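Local coordinates for SH2 domain-containing protein 3C (Homo sapiens, PDB 3T6G) that acts as a signalling adapter in cell adhesion and migration, its closed Cdc25-homology domain binding BCAR1 although it cannot perform canonical nucleotide exchange, at residues F281-R284 against L285-S289. The protein carries 2 engineered substitutions. Residues are numbered along the deposited sequence; the frame is centred on the assembly and turned at random.
Sequences FQMR and LLWGS
F281, Q282 and M283 give their carbonyl oxygens to the amides of L285, L286 and W287, the i to i+4 bonds of the last turns of helix 279-287. The bond from L286 N to Q282 O is nearly straight, with 175° at the hydrogen. The final one, from G288 N to R284 O, is weak, bent to 129°, as the chain leaves helical geometry at G288, whose phi is positive. Among the side chains, F281 CE2 meets L285 CD2 at 4.0 Å, and M283 CG lies close to W287 CZ3. With its CG anti to the carbonyl carbon, W287 lays its six-membered ring back along the preceding turn, where CE3 comes 3.2 Å from M283 O at the ring edge; W287 NE1 donates a hydrogen bond to R299 O in helix 296-314. R284 bends at chi2 (-78°) and carries its guanidinium past the helix end, one face over S289 CB, 3.7 Å from the plane. R284 NH1 hydrogen-bonds to N30 OD1 and weakly to R28 O, while NE and NH2 make weak bonds to P18 O and A19 O. A methionine in place of R284 would probably leave N30 OD1 and those loop carbonyls without their guanidinium donors. In this Ras-GEF-family domain, buried polar groups thus tie the helix end to loop residues preceding helix 35-46 and to helix 296-314.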
loop_
_atom_site.group_PDB
_atom_site.type_symbol
_atom_site.label_atom_id
_atom_site.label_comp_id
_atom_site.label_asym_id
_atom_site.label_seq_id
_atom_site.Cartn_x
_atom_site.Cartn_y
_atom_site.Cartn_z
ATOM N N PHE A 281 -10.754 -6.695 -14.665
ATOM C CA PHE A 281 -11.114 -8.049 -15.080
ATOM C C PHE A 281 -11.530 -8.858 -13.841
ATOM O O PHE A 281 -12.570 -9.539 -13.833
ATOM C CB PHE A 281 -9.957 -8.737 -15.819
ATOM C CG PHE A 281 -10.119 -10.233 -15.932
ATOM C CD1 PHE A 281 -10.904 -10.790 -16.937
ATOM C CD2 PHE A 281 -9.490 -11.085 -15.031
ATOM C CE1 PHE A 281 -11.060 -12.180 -17.044
ATOM C CE2 PHE A 281 -9.636 -12.479 -15.128
ATOM C CZ PHE A 281 -10.425 -13.030 -16.128
ATOM N N GLN A 282 -10.732 -8.760 -12.783
ATOM C CA GLN A 282 -11.042 -9.488 -11.559
ATOM C C GLN A 282 -12.369 -9.089 -10.927
ATOM O O GLN A 282 -13.196 -9.947 -10.629
ATOM C CB GLN A 282 -9.881 -9.405 -10.588
ATOM C CG GLN A 282 -8.642 -10.045 -11.209
ATOM C CD GLN A 282 -7.415 -9.920 -10.359
ATOM O OE1 GLN A 282 -7.449 -9.306 -9.305
ATOM N NE2 GLN A 282 -6.307 -10.484 -10.824
ATOM N N MET A 283 -12.595 -7.793 -10.754
ATOM C CA MET A 283 -13.849 -7.354 -10.171
ATOM C C MET A 283 -15.039 -7.948 -10.918
ATOM O O MET A 283 -15.939 -8.510 -10.309
ATOM C CB MET A 283 -13.914 -5.825 -10.106
ATOM C CG MET A 283 -12.821 -5.250 -9.227
ATOM S SD MET A 283 -12.723 -3.464 -9.289
ATOM C CE MET A 283 -14.215 -3.031 -8.358
ATOM N N ARG A 284 -15.027 -7.848 -12.240
ATOM C CA ARG A 284 -16.091 -8.409 -13.075
ATOM C C ARG A 284 -16.200 -9.928 -12.973
ATOM O O ARG A 284 -17.300 -10.486 -12.859
ATOM C CB ARG A 284 -15.864 -8.009 -14.529
ATOM C CG ARG A 284 -16.346 -6.607 -14.851
ATOM C CD ARG A 284 -17.842 -6.640 -15.002
ATOM N NE ARG A 284 -18.275 -5.605 -15.926
ATOM C CZ ARG A 284 -18.712 -5.823 -17.158
ATOM N NH1 ARG A 284 -18.800 -7.059 -17.627
ATOM N NH2 ARG A 284 -19.080 -4.794 -17.912
ATOM N N LEU A 285 -15.055 -10.598 -13.025
ATOM C CA LEU A 285 -15.013 -12.045 -12.830
ATOM C C LEU A 285 -15.659 -12.423 -11.513
ATOM O O LEU A 285 -16.582 -13.214 -11.464
ATOM C CB LEU A 285 -13.569 -12.530 -12.811
ATOM C CG LEU A 285 -13.354 -13.970 -12.371
ATOM C CD1 LEU A 285 -14.006 -14.899 -13.360
ATOM C CD2 LEU A 285 -11.863 -14.247 -12.271
ATOM N N LEU A 286 -15.150 -11.847 -10.438
ATOM C CA LEU A 286 -15.567 -12.212 -9.095
ATOM C C LEU A 286 -17.009 -11.801 -8.792
ATOM O O LEU A 286 -17.815 -12.592 -8.309
ATOM C CB LEU A 286 -14.592 -11.591 -8.097
ATOM C CG LEU A 286 -13.196 -12.214 -8.246
ATOM C CD1 LEU A 286 -12.139 -11.455 -7.482
ATOM C CD2 LEU A 286 -13.222 -13.674 -7.814
ATOM N N TRP A 287 -17.355 -10.565 -9.096
ATOM C CA TRP A 287 -18.649 -10.073 -8.649
ATOM C C TRP A 287 -19.698 -9.948 -9.746
ATOM O O TRP A 287 -20.866 -9.682 -9.458
ATOM C CB TRP A 287 -18.472 -8.777 -7.850
ATOM C CG TRP A 287 -17.661 -9.009 -6.584
ATOM C CD1 TRP A 287 -18.114 -9.534 -5.401
ATOM C CD2 TRP A 287 -16.258 -8.751 -6.393
ATOM N NE1 TRP A 287 -17.083 -9.611 -4.492
ATOM C CE2 TRP A 287 -15.934 -9.135 -5.076
ATOM C CE3 TRP A 287 -15.248 -8.222 -7.206
ATOM C CZ2 TRP A 287 -14.650 -9.012 -4.555
ATOM C CZ3 TRP A 287 -13.966 -8.104 -6.684
ATOM C CH2 TRP A 287 -13.681 -8.489 -5.370
ATOM N N GLY A 288 -19.291 -10.181 -10.994
ATOM C CA GLY A 288 -20.192 -10.046 -12.132
ATOM C C GLY A 288 -20.495 -8.578 -12.410
ATOM O O GLY A 288 -20.257 -7.722 -11.557
ATOM N N SER A 289 -21.000 -8.265 -13.600
ATOM C CA SER A 289 -21.473 -6.906 -13.856
ATOM C C SER A 289 -22.591 -6.653 -12.859
ATOM O O SER A 289 -23.228 -7.591 -12.377
ATOM C CB SER A 289 -21.965 -6.727 -15.298
ATOM O OG SER A 289 -23.079 -7.557 -15.582
#